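PDB 5I0G: glycoside hydrolase family 31 from Trueperella pyogenes, which degrades cycloalternan, a cyclic glucose oligosaccharide, probably cleaving its alpha-glucosidic bonds by the retaining chemistry of its family. Local coordinates for residues A[196-201]-A[514-519]; A[387-392]-A[469-474]; A[530-535]-A[563-568]; A[8-13]-A[425-430]. The protein carries 1 engineered substitution. One frame throughout, in Å; residues are numbered along the deposited sequence.

Interaction 1. Residues A[196-201]-A[514-519]. With GLC (alpha-D-glucopyranose), chain B; GLC (alpha-D-glucopyranose), chain C.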
# COMPACT_ATOMS: atom_id res chain seq x y z
N VAL A 196 7.41 1.20 -1.68
CA VAL A 196 5.98 1.53 -1.79
C VAL A 196 5.59 1.45 -3.27
O VAL A 196 6.23 2.07 -4.10
CB VAL A 196 5.66 2.94 -1.23
CG1 VAL A 196 4.17 3.27 -1.42
CG2 VAL A 196 6.06 3.05 0.24
N PHE A 197 4.56 0.66 -3.57
CA PHE A 197 4.10 0.47 -4.95
C PHE A 197 2.60 0.19 -4.95
O PHE A 197 2.10 -0.51 -4.08
CB PHE A 197 4.84 -0.70 -5.59
CG PHE A 197 4.44 -0.98 -7.02
CD1 PHE A 197 4.76 -0.08 -8.03
CD2 PHE A 197 3.77 -2.13 -7.36
CE1 PHE A 197 4.41 -0.32 -9.35
CE2 PHE A 197 3.41 -2.38 -8.68
CZ PHE A 197 3.73 -1.47 -9.68
N GLU A 198 1.91 0.71 -5.96
CA GLU A 198 0.53 0.33 -6.19
C GLU A 198 0.48 -0.90 -7.10
O GLU A 198 0.60 -0.78 -8.31
CB GLU A 198 -0.30 1.45 -6.80
CG GLU A 198 -1.78 1.05 -6.78
CD GLU A 198 -2.67 1.77 -7.77
OE1 GLU A 198 -2.30 2.87 -8.26
OE2 GLU A 198 -3.78 1.23 -8.02
N GLN A 199 0.27 -2.06 -6.50
CA GLN A 199 -0.05 -3.26 -7.25
C GLN A 199 -1.58 -3.33 -7.30
O GLN A 199 -2.22 -3.65 -6.30
CB GLN A 199 0.58 -4.49 -6.60
CG GLN A 199 0.28 -5.81 -7.30
CD GLN A 199 0.57 -5.79 -8.79
OE1 GLN A 199 1.70 -5.54 -9.21
NE2 GLN A 199 -0.44 -6.07 -9.59
N TYR A 200 -2.16 -2.99 -8.45
CA TYR A 200 -3.60 -2.97 -8.58
C TYR A 200 -4.12 -4.42 -8.75
O TYR A 200 -4.12 -4.97 -9.85
CB TYR A 200 -4.05 -2.07 -9.73
CG TYR A 200 -5.54 -2.05 -9.93
CD1 TYR A 200 -6.39 -1.54 -8.95
CD2 TYR A 200 -6.11 -2.55 -11.09
CE1 TYR A 200 -7.77 -1.52 -9.13
CE2 TYR A 200 -7.49 -2.52 -11.29
CZ TYR A 200 -8.31 -2.01 -10.31
OH TYR A 200 -9.66 -2.02 -10.51
N LYS A 201 -4.52 -4.99 -7.62
CA LYS A 201 -5.06 -6.36 -7.50
C LYS A 201 -3.96 -7.40 -7.56
O LYS A 201 -2.82 -7.10 -7.92
CB LYS A 201 -6.21 -6.63 -8.48
CG LYS A 201 -7.29 -5.55 -8.40
CD LYS A 201 -8.61 -5.98 -9.00
CE LYS A 201 -8.62 -5.85 -10.51
NZ LYS A 201 -9.88 -6.36 -11.09
N PHE A 514 -7.98 6.92 6.73
CA PHE A 514 -8.15 5.55 6.25
C PHE A 514 -7.33 5.43 4.96
O PHE A 514 -7.71 6.01 3.93
CB PHE A 514 -9.65 5.32 6.03
CG PHE A 514 -10.05 3.89 5.75
CD1 PHE A 514 -9.77 2.88 6.63
CD2 PHE A 514 -10.81 3.58 4.63
CE1 PHE A 514 -10.20 1.58 6.40
CE2 PHE A 514 -11.24 2.28 4.38
CZ PHE A 514 -10.95 1.28 5.27
N SER A 515 -6.20 4.69 5.02
CA SER A 515 -5.19 4.71 3.94
C SER A 515 -4.87 3.31 3.49
O SER A 515 -5.10 2.36 4.22
CB SER A 515 -3.86 5.36 4.43
OG SER A 515 -4.03 6.60 5.08
N ARG A 516 -4.32 3.17 2.29
CA ARG A 516 -3.85 1.88 1.80
C ARG A 516 -2.33 1.76 1.81
O ARG A 516 -1.80 0.65 1.97
CB ARG A 516 -4.39 1.58 0.40
CG ARG A 516 -3.87 2.51 -0.68
CD ARG A 516 -4.51 2.27 -2.01
NE ARG A 516 -3.72 2.89 -3.08
CZ ARG A 516 -4.15 3.10 -4.32
NH1 ARG A 516 -5.39 2.82 -4.69
NH2 ARG A 516 -3.32 3.64 -5.20
N SER A 517 -1.62 2.88 1.62
CA SER A 517 -0.16 2.84 1.54
C SER A 517 0.51 3.43 2.76
O SER A 517 -0.04 4.25 3.49
CB SER A 517 0.37 3.47 0.25
OG SER A 517 0.14 4.86 0.19
N GLY A 518 1.74 2.99 2.97
CA GLY A 518 2.48 3.39 4.12
C GLY A 518 3.90 2.90 4.11
O GLY A 518 4.38 2.34 3.11
N PHE A 519 4.56 3.15 5.23
CA PHE A 519 5.93 2.75 5.45
C PHE A 519 6.20 2.84 6.97
O PHE A 519 5.27 3.13 7.73
CB PHE A 519 6.87 3.66 4.65
CG PHE A 519 8.19 3.04 4.33
CD1 PHE A 519 8.28 2.06 3.36
CD2 PHE A 519 9.35 3.45 4.97
CE1 PHE A 519 9.50 1.48 3.04
CE2 PHE A 519 10.57 2.87 4.68
CZ PHE A 519 10.65 1.89 3.70
C1 GLC B . -8.94 2.70 -10.80
C2 GLC B . -9.35 2.26 -9.39
C3 GLC B . -8.46 2.89 -8.31
C4 GLC B . -7.00 2.56 -8.64
C5 GLC B . -6.69 3.08 -10.04
C6 GLC B . -5.22 2.98 -10.46
O2 GLC B . -10.73 2.60 -9.16
O3 GLC B . -8.89 2.36 -7.05
O4 GLC B . -6.10 3.14 -7.70
O5 GLC B . -7.55 2.40 -10.98
O6 GLC B . -4.72 1.65 -10.38
C1 GLC C . -8.75 3.26 -5.92
C2 GLC C . -9.03 2.52 -4.61
C3 GLC C . -10.51 2.21 -4.48
C4 GLC C . -11.39 3.43 -4.71
C5 GLC C . -11.00 4.12 -6.01
C6 GLC C . -11.74 5.42 -6.19
O2 GLC C . -8.29 1.28 -4.55
O3 GLC C . -10.82 1.68 -3.18
O4 GLC C . -12.75 3.00 -4.81
O5 GLC C . -9.60 4.40 -6.03
O6 GLC C . -11.61 5.77 -7.56

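Interaction 2. Residues A[387-392]-A[469-474]. With GLC (alpha-D-glucopyranose), chain C.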
# COMPACT_ATOMS: atom_id res chain seq x y z
N TRP A 387 -13.39 10.83 0.62
CA TRP A 387 -12.23 10.36 -0.12
C TRP A 387 -11.33 11.50 -0.57
O TRP A 387 -11.78 12.62 -0.82
CB TRP A 387 -12.73 9.59 -1.33
CG TRP A 387 -11.75 8.82 -2.12
CD1 TRP A 387 -11.44 7.52 -1.96
CD2 TRP A 387 -11.04 9.27 -3.28
NE1 TRP A 387 -10.54 7.12 -2.92
CE2 TRP A 387 -10.28 8.18 -3.74
CE3 TRP A 387 -10.96 10.49 -3.95
CZ2 TRP A 387 -9.45 8.27 -4.85
CZ3 TRP A 387 -10.13 10.58 -5.06
CH2 TRP A 387 -9.38 9.47 -5.50
N GLN A 388 -10.04 11.19 -0.64
CA GLN A 388 -9.00 12.16 -1.02
C GLN A 388 -7.87 11.44 -1.74
O GLN A 388 -7.70 10.20 -1.60
CB GLN A 388 -8.38 12.84 0.22
CG GLN A 388 -9.27 13.81 0.95
CD GLN A 388 -9.45 15.13 0.22
OE1 GLN A 388 -8.64 16.03 0.36
NE2 GLN A 388 -10.52 15.24 -0.54
N ILE A 389 -7.09 12.24 -2.47
CA ILE A 389 -5.91 11.78 -3.19
C ILE A 389 -4.83 12.87 -3.00
O ILE A 389 -5.18 14.08 -3.00
CB ILE A 389 -6.28 11.54 -4.69
CG1 ILE A 389 -5.14 10.90 -5.48
CG2 ILE A 389 -6.66 12.83 -5.40
CD1 ILE A 389 -5.17 9.40 -5.47
N PRO A 390 -3.53 12.50 -2.86
CA PRO A 390 -2.50 13.54 -2.71
C PRO A 390 -1.89 13.91 -4.08
O PRO A 390 -0.71 13.74 -4.29
CB PRO A 390 -1.46 12.87 -1.80
CG PRO A 390 -1.52 11.43 -2.21
CD PRO A 390 -2.91 11.16 -2.79
N LEU A 391 -2.75 14.39 -4.98
CA LEU A 391 -2.39 14.84 -6.32
C LEU A 391 -3.31 15.98 -6.73
O LEU A 391 -4.42 16.08 -6.25
CB LEU A 391 -2.56 13.72 -7.35
CG LEU A 391 -1.58 12.54 -7.24
CD1 LEU A 391 -2.03 11.40 -8.14
CD2 LEU A 391 -0.16 13.01 -7.56
N GLN A 392 -2.84 16.82 -7.64
CA GLN A 392 -3.64 17.90 -8.18
C GLN A 392 -3.59 17.76 -9.70
O GLN A 392 -2.56 18.04 -10.32
CB GLN A 392 -3.08 19.25 -7.74
CG GLN A 392 -3.84 20.44 -8.28
CD GLN A 392 -5.01 20.82 -7.40
OE1 GLN A 392 -4.85 20.99 -6.21
NE2 GLN A 392 -6.17 20.96 -7.98
N GLY A 469 -1.09 7.85 -2.53
CA GLY A 469 0.23 8.05 -1.94
C GLY A 469 1.48 7.42 -2.53
O GLY A 469 2.59 7.74 -2.09
N GLU A 470 1.33 6.55 -3.54
CA GLU A 470 2.46 5.81 -4.11
C GLU A 470 3.05 6.46 -5.38
O GLU A 470 3.84 5.86 -6.10
CB GLU A 470 2.04 4.37 -4.46
CG GLU A 470 1.21 3.67 -3.40
CD GLU A 470 -0.30 3.87 -3.53
OE1 GLU A 470 -0.78 4.69 -4.35
OE2 GLU A 470 -1.04 3.19 -2.81
N HIS A 471 2.71 7.72 -5.62
CA HIS A 471 2.91 8.31 -6.95
C HIS A 471 4.32 8.80 -7.25
O HIS A 471 4.64 9.00 -8.41
CB HIS A 471 1.92 9.46 -7.14
CG HIS A 471 0.58 9.15 -6.58
ND1 HIS A 471 -0.24 8.19 -7.13
CD2 HIS A 471 -0.06 9.62 -5.49
CE1 HIS A 471 -1.34 8.10 -6.41
NE2 HIS A 471 -1.26 8.96 -5.41
N ALA A 472 5.16 9.03 -6.23
CA ALA A 472 6.49 9.64 -6.45
C ALA A 472 7.49 8.63 -6.98
O ALA A 472 7.90 7.73 -6.25
CB ALA A 472 7.02 10.27 -5.15
N TRP A 473 7.85 8.75 -8.26
CA TRP A 473 8.90 7.94 -8.88
C TRP A 473 10.04 8.87 -9.28
O TRP A 473 9.82 9.88 -9.94
CB TRP A 473 8.40 7.20 -10.13
CG TRP A 473 7.35 6.15 -9.90
CD1 TRP A 473 6.94 5.62 -8.68
CD2 TRP A 473 6.58 5.48 -10.89
NE1 TRP A 473 5.97 4.69 -8.87
CE2 TRP A 473 5.72 4.58 -10.22
CE3 TRP A 473 6.53 5.54 -12.29
CZ2 TRP A 473 4.82 3.75 -10.89
CZ3 TRP A 473 5.64 4.71 -12.96
CH2 TRP A 473 4.79 3.83 -12.26
N GLY A 474 11.25 8.51 -8.87
CA GLY A 474 12.44 9.25 -9.25
C GLY A 474 13.34 9.41 -8.05
O GLY A 474 12.95 10.04 -7.08
C1 GLC C . -8.75 3.26 -5.92
C2 GLC C . -9.03 2.52 -4.61
C3 GLC C . -10.51 2.21 -4.48
C4 GLC C . -11.39 3.43 -4.71
C5 GLC C . -11.00 4.12 -6.01
C6 GLC C . -11.74 5.42 -6.19
O2 GLC C . -8.29 1.28 -4.55
O3 GLC C . -10.82 1.68 -3.18
O4 GLC C . -12.75 3.00 -4.81
O5 GLC C . -9.60 4.40 -6.03
O6 GLC C . -11.61 5.77 -7.56

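Interaction 3. Residues A[530-535]-A[563-568]. Engineered in segment 530-535: A532 (natural residue Asp). With GLC (alpha-D-glucopyranose), chain C.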
# COMPACT_ATOMS: atom_id res chain seq x y z
N ALA A 530 -6.56 -3.13 3.09
CA ALA A 530 -5.69 -3.97 2.28
C ALA A 530 -5.62 -3.63 0.79
O ALA A 530 -4.87 -4.28 0.05
CB ALA A 530 -6.10 -5.43 2.45
N GLY A 531 -6.39 -2.66 0.33
CA GLY A 531 -6.33 -2.20 -1.05
C GLY A 531 -7.30 -2.92 -1.96
O GLY A 531 -8.31 -3.43 -1.51
N ALA A 532 -6.98 -2.96 -3.24
CA ALA A 532 -7.91 -3.39 -4.26
C ALA A 532 -7.74 -4.88 -4.55
O ALA A 532 -6.61 -5.34 -4.76
CB ALA A 532 -7.69 -2.58 -5.53
N GLU A 533 -8.85 -5.61 -4.57
CA GLU A 533 -8.86 -7.01 -5.03
C GLU A 533 -10.14 -7.42 -5.73
O GLU A 533 -11.18 -6.75 -5.64
CB GLU A 533 -8.61 -7.98 -3.86
CG GLU A 533 -7.17 -8.48 -3.72
CD GLU A 533 -6.73 -9.47 -4.80
OE1 GLU A 533 -7.22 -9.44 -5.96
OE2 GLU A 533 -5.84 -10.30 -4.48
N ASP A 534 -10.06 -8.53 -6.44
CA ASP A 534 -11.24 -9.19 -7.01
C ASP A 534 -12.02 -9.93 -5.93
O ASP A 534 -11.54 -10.12 -4.81
CB ASP A 534 -10.84 -10.16 -8.12
CG ASP A 534 -10.30 -9.46 -9.36
OD1 ASP A 534 -10.86 -8.42 -9.79
OD2 ASP A 534 -9.29 -9.93 -9.91
N SER A 535 -13.23 -10.34 -6.30
CA SER A 535 -14.12 -11.10 -5.41
C SER A 535 -13.90 -12.61 -5.58
O SER A 535 -14.75 -13.32 -6.14
CB SER A 535 -15.57 -10.68 -5.66
OG SER A 535 -15.81 -9.37 -5.12
N ALA A 563 -15.11 -9.52 0.93
CA ALA A 563 -15.49 -10.28 -0.25
C ALA A 563 -15.01 -9.69 -1.60
O ALA A 563 -15.46 -10.14 -2.65
CB ALA A 563 -17.00 -10.51 -0.26
N GLY A 564 -14.10 -8.71 -1.56
CA GLY A 564 -13.66 -8.02 -2.78
C GLY A 564 -14.60 -6.92 -3.26
O GLY A 564 -15.84 -7.02 -3.13
N PHE A 565 -13.99 -5.87 -3.82
CA PHE A 565 -14.69 -4.69 -4.33
C PHE A 565 -14.79 -4.64 -5.87
O PHE A 565 -15.62 -3.90 -6.38
CB PHE A 565 -14.07 -3.38 -3.72
CG PHE A 565 -13.12 -2.62 -4.64
CD1 PHE A 565 -12.01 -3.22 -5.23
CD2 PHE A 565 -13.33 -1.25 -4.87
CE1 PHE A 565 -11.15 -2.49 -6.05
CE2 PHE A 565 -12.48 -0.52 -5.68
CZ PHE A 565 -11.38 -1.13 -6.28
N SER A 566 -13.96 -5.39 -6.58
CA SER A 566 -13.83 -5.23 -8.04
C SER A 566 -14.46 -6.36 -8.84
O SER A 566 -14.42 -7.52 -8.41
CB SER A 566 -12.36 -5.11 -8.45
OG SER A 566 -12.26 -4.85 -9.84
N GLY A 567 -15.05 -6.01 -9.98
CA GLY A 567 -15.71 -6.97 -10.85
C GLY A 567 -17.09 -7.41 -10.35
O GLY A 567 -17.65 -6.82 -9.43
N PRO A 568 -17.65 -8.49 -10.95
CA PRO A 568 -18.97 -8.98 -10.56
C PRO A 568 -19.09 -9.20 -9.04
O PRO A 568 -18.10 -9.51 -8.38
CB PRO A 568 -19.10 -10.30 -11.32
CG PRO A 568 -18.18 -10.16 -12.49
CD PRO A 568 -17.02 -9.37 -11.96
C1 GLC C . -8.75 3.26 -5.92
C2 GLC C . -9.03 2.52 -4.61
C3 GLC C . -10.51 2.21 -4.48
C4 GLC C . -11.39 3.43 -4.71
C5 GLC C . -11.00 4.12 -6.01
C6 GLC C . -11.74 5.42 -6.19
O2 GLC C . -8.29 1.28 -4.55
O3 GLC C . -10.82 1.68 -3.18
O4 GLC C . -12.75 3.00 -4.81
O5 GLC C . -9.60 4.40 -6.03
O6 GLC C . -11.61 5.77 -7.56
O HOH W 1 -11.09 -5.08 -2.71
O HOH W 2 -14.49 -10.19 -8.88

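Interaction 4. Residues A[8-13]-A[425-430]. With GLC (alpha-D-glucopyranose), chain B; GLC (alpha-D-glucopyranose), chain D.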
# COMPACT_ATOMS: atom_id res chain seq x y z
N GLY A 8 15.52 5.85 -16.65
CA GLY A 8 14.17 5.67 -17.16
C GLY A 8 13.10 6.40 -16.35
O GLY A 8 13.39 7.38 -15.66
N ILE A 9 11.88 5.92 -16.45
CA ILE A 9 10.71 6.47 -15.73
C ILE A 9 10.76 6.15 -14.22
O ILE A 9 10.13 6.86 -13.40
CB ILE A 9 9.40 5.96 -16.41
CG1 ILE A 9 8.18 6.79 -16.02
CG2 ILE A 9 9.14 4.47 -16.13
CD1 ILE A 9 6.95 6.42 -16.82
N GLU A 10 11.52 5.10 -13.87
CA GLU A 10 11.75 4.65 -12.49
C GLU A 10 10.49 4.10 -11.80
O GLU A 10 10.23 4.36 -10.62
CB GLU A 10 12.48 5.71 -11.63
CG GLU A 10 13.84 6.11 -12.20
CD GLU A 10 14.40 7.40 -11.60
OE1 GLU A 10 15.03 7.31 -10.52
OE2 GLU A 10 14.21 8.50 -12.20
N HIS A 11 9.72 3.34 -12.58
CA HIS A 11 8.72 2.40 -12.06
C HIS A 11 9.57 1.35 -11.33
O HIS A 11 10.53 0.85 -11.91
CB HIS A 11 7.94 1.83 -13.26
CG HIS A 11 6.90 0.82 -12.92
ND1 HIS A 11 7.17 -0.34 -12.23
CD2 HIS A 11 5.59 0.74 -13.27
CE1 HIS A 11 6.08 -1.07 -12.13
NE2 HIS A 11 5.10 -0.44 -12.75
N PRO A 12 9.23 1.02 -10.06
CA PRO A 12 10.14 0.17 -9.25
C PRO A 12 10.34 -1.25 -9.74
O PRO A 12 11.36 -1.84 -9.43
CB PRO A 12 9.51 0.17 -7.84
CG PRO A 12 8.15 0.75 -7.98
CD PRO A 12 8.10 1.54 -9.26
N TYR A 13 9.36 -1.82 -10.42
CA TYR A 13 9.46 -3.14 -11.07
C TYR A 13 9.42 -3.18 -12.60
O TYR A 13 9.09 -4.21 -13.18
CB TYR A 13 8.33 -4.03 -10.52
CG TYR A 13 8.31 -4.11 -9.01
CD1 TYR A 13 9.22 -4.91 -8.31
CD2 TYR A 13 7.38 -3.38 -8.27
CE1 TYR A 13 9.18 -4.99 -6.91
CE2 TYR A 13 7.34 -3.44 -6.88
CZ TYR A 13 8.24 -4.24 -6.21
OH TYR A 13 8.15 -4.27 -4.84
N LYS A 425 5.73 15.96 -12.35
CA LYS A 425 4.51 15.58 -13.06
C LYS A 425 4.37 14.07 -12.94
O LYS A 425 5.27 13.33 -13.36
CB LYS A 425 4.61 15.98 -14.53
CG LYS A 425 4.68 17.49 -14.81
CD LYS A 425 3.47 18.25 -14.24
CE LYS A 425 2.76 19.12 -15.27
NZ LYS A 425 3.64 20.22 -15.76
N ASN A 426 3.27 13.62 -12.34
CA ASN A 426 3.11 12.20 -11.98
C ASN A 426 3.38 11.26 -13.16
O ASN A 426 2.76 11.37 -14.22
CB ASN A 426 1.71 11.94 -11.40
CG ASN A 426 1.52 10.51 -10.96
OD1 ASN A 426 2.48 9.80 -10.61
ND2 ASN A 426 0.28 10.06 -10.97
N ARG A 427 4.31 10.34 -12.95
CA ARG A 427 4.75 9.38 -13.98
C ARG A 427 3.88 8.13 -14.03
O ARG A 427 4.03 7.32 -14.92
CB ARG A 427 6.19 8.96 -13.72
CG ARG A 427 7.16 10.12 -13.77
CD ARG A 427 8.60 9.66 -13.65
NE ARG A 427 9.45 10.80 -13.34
CZ ARG A 427 10.75 10.74 -13.05
NH1 ARG A 427 11.43 9.59 -13.03
NH2 ARG A 427 11.38 11.87 -12.78
N GLY A 428 3.00 7.97 -13.04
CA GLY A 428 2.12 6.82 -12.96
C GLY A 428 0.97 6.81 -13.95
O GLY A 428 0.73 7.78 -14.66
N TRP A 429 0.27 5.69 -13.95
CA TRP A 429 -0.90 5.45 -14.81
C TRP A 429 -2.19 6.07 -14.19
O TRP A 429 -3.14 6.34 -14.91
CB TRP A 429 -1.07 3.93 -15.09
CG TRP A 429 -1.28 3.12 -13.85
CD1 TRP A 429 -2.48 2.89 -13.21
CD2 TRP A 429 -0.27 2.50 -13.03
NE1 TRP A 429 -2.27 2.15 -12.07
CE2 TRP A 429 -0.93 1.91 -11.93
CE3 TRP A 429 1.13 2.39 -13.12
CZ2 TRP A 429 -0.24 1.21 -10.92
CZ3 TRP A 429 1.81 1.69 -12.11
CH2 TRP A 429 1.12 1.10 -11.03
N TRP A 430 -2.20 6.28 -12.87
CA TRP A 430 -3.34 6.89 -12.19
C TRP A 430 -3.18 8.41 -12.02
O TRP A 430 -2.24 8.86 -11.36
CB TRP A 430 -3.52 6.24 -10.83
CG TRP A 430 -4.85 6.44 -10.21
CD1 TRP A 430 -6.04 6.62 -10.86
CD2 TRP A 430 -5.15 6.43 -8.81
NE1 TRP A 430 -7.05 6.73 -9.94
CE2 TRP A 430 -6.54 6.61 -8.68
CE3 TRP A 430 -4.38 6.27 -7.66
CZ2 TRP A 430 -7.18 6.65 -7.45
CZ3 TRP A 430 -5.02 6.32 -6.43
CH2 TRP A 430 -6.41 6.50 -6.33
C1 GLC B . -8.94 2.70 -10.80
C2 GLC B . -9.35 2.26 -9.39
C3 GLC B . -8.46 2.89 -8.31
C4 GLC B . -7.00 2.56 -8.64
C5 GLC B . -6.69 3.08 -10.04
C6 GLC B . -5.22 2.98 -10.46
O2 GLC B . -10.73 2.60 -9.16
O3 GLC B . -8.89 2.36 -7.05
O4 GLC B . -6.10 3.14 -7.70
O5 GLC B . -7.55 2.40 -10.98
O6 GLC B . -4.72 1.65 -10.38
C1 GLC D . -10.27 8.07 -11.59
C2 GLC D . -10.21 8.70 -12.98
C3 GLC D . -10.58 7.67 -14.04
C4 GLC D . -9.69 6.44 -13.91
C5 GLC D . -9.87 5.85 -12.52
C6 GLC D . -9.02 4.60 -12.30
O2 GLC D . -11.09 9.84 -13.04
O3 GLC D . -10.40 8.24 -15.34
O4 GLC D . -10.05 5.50 -14.92
O5 GLC D . -9.51 6.85 -11.55
O6 GLC D . -9.25 4.11 -10.96

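Interaction 1. Residues A[196-201]-A[514-519]
E198 and R516 meet as an ion pair at the wall of the sugar pocket. NH2 of R516 lies 3.3 Å from OE1 of E198, and the carboxylate and guanidinium planes are turned 38° from each other, so the two groups are not laid flat in one plane as a two-bonded pair would be. E198 reaches this place with an extended chain whose CG stands anti to the backbone N (chi1 -170°).

Both residues also hold glucose. OE2 of E198 accepts from O6 of the chain B glucose at 2.6 Å and from O4 of the same sugar at 3.0 Å. From the edge of the guanidinium, NH1 of R516 gives O4 of that glucose a nearly straight bond of 3.1 Å (171° at the hydrogen), while its bond to O2 of the chain C glucose is weak. O5 of the chain B glucose lies over one face of the Y200 ring.

Apolar packing closes the other end: CG2 of V196 touches CD1 of F519 at 4.0 Å, and its CG1 faces CB of S517. The same CG2 methyl makes a van der Waals contact with O of G518 at 3.4 Å.

R516 is fixed further by salt bridges to E470 and D467, and OG of S517 bonds to O of G468. Three carboxylates outnumber the one buried guanidinium, which probably keeps R516 charged and fixed in place; the glucose O4, bonded by both E198 and R516, is held between an acceptor and a donor, a pairing suited to recognising a sugar hydroxyl.

Interaction 2. Residues A[387-392]-A[469-474]
L391 lays its CD1 over the centre of the H471 imidazole, 3.6 Å from the ring centroid and 2° off the ring normal, a CH-pi contact made squarely on the face. CG of L391 comes to 3.7 Å from CD2 of H471, so the branch point and both methyls lie against the ring. Chi1 (-40°) carries the H471 ring toward 387-392, and chi2 (-68°) turns its face to L391.

The rim of the imidazole is packed as well. CD of P390 lies near the ring plane at the edge, 3.8 Å from NE2 of H471, and CD1 of I389 approaches the same nitrogen obliquely at 3.9 Å. P390, at the centre of an inverse gamma turn, also sets CG 3.6 Å from N of G469. At the strand end of 387-392, the indole of W387 meets C6 of the chain C glucose, and its NE1 bonds to D467.

The contact joins the loops after two neighbouring TIM-barrel strands, 383-388 and 463-466. Hydrocarbon thus covers one imidazole face and part of the rim, while N of G469 lies 3.1 Å from NE2 of H471: packing holds the ring, with a polar group at its edge.

Interaction 3. Residues A[530-535]-A[563-568]
A563 opens the contact by offering its carbonyl O to S535: OG of S535 donates to it at 2.6 Å, the donor 16° out of the carbonyl plane. With OG anti to its own carbonyl carbon (chi1 -73°), the hydroxyl of S535 is directed at O of A563; R604 bonds to it too, and holds O of G564 as well.

At G564 the backbones run so close that its CA lies 3.6 Å from O of D534, leaving no room for a side chain.

F565 follows with N giving a weak bond to O of E533; the same oxygen meets the edge of the phenyl ring in plane. A water bridges the two backbones, accepting from N of E533 and N of F565. The ring end turns to the pocket: CE1 touches CB of A532 at 3.5 Å, and CE2 lies 3.6 Å from C3 of the chain C glucose. A532 is engineered, the natural residue being Asp.

S566 N makes the better bond to O of E533, 3.2 Å and in the carbonyl plane. Its O receives a second water, held in turn by N of S535, while its OG bonds to E593 and probably to K201.

These are the loops after strands 527-529 and 558-561 at the C-terminal end of a TIM barrel, where such enzymes place their active sites; the replaced acid beside the sugar is consistent with a catalytic position disabled to trap the substrate.

Interaction 4. Residues A[8-13]-A[425-430]
I9 slides along the aliphatic part of R427, the two side chains running in opposite directions with CG1 of I9 3.7 Å from CD of R427. CD1 of I9 reaches on to the carbonyl O of R427, at 3.6 Å. The backbone of I9 takes up the head group: NH1 of R427 donates to O of I9 at 3.0 Å and 171°, in the guanidinium plane but from above the plane of the carbonyl.

E10 adds charge. Its OE2 forms a salt bridge with the same NH1 of R427 at 3.1 Å, the carboxylate and guanidinium planes 48° apart, so one nitrogen serves two acceptors. R427 is stretched out from CG to NE, which carries its head across to 8-13; its NH2 pairs with E418, and E10 is held by N of S475.

H11 approaches the indole of W429 obliquely, NE2 4.0 Å from CZ3. The other end of that indole bonds through NE1 to O6 of the chain B glucose at 3.0 Å. Next to it, W430 lies with one face against the same sugar and donates NE1 to O5 of the chain D glucose.

The contact thus ties the N-terminal domain to a barrel loop whose two consecutive tryptophans line the sugar pocket, W430 with a ring face and W429 with its N-H edge.

Interactions 1, 2 and 3 all touch the chain C glucose, and interactions 1 and 4 share the chain B glucose, so all four contacts border one cycloalternan site. Interaction 1, whose centre is about 2 Å from the centre of the chain, joins them: NE of R516 forms a salt bridge with OE2 of E470 (2.7 Å) toward interaction 2, and NZ of K201 pairs with OD1 of D534 (2.6 Å) toward interaction 3. Toward interaction 4, CE1 of F197 packs on CE1 of H11 at 3.3 Å. Interactions 2 and 4 also touch, through CD1 of I389 and CZ3 of W430. Interactions 3 and 4 lie farthest apart, with centres about 24 Å from each other.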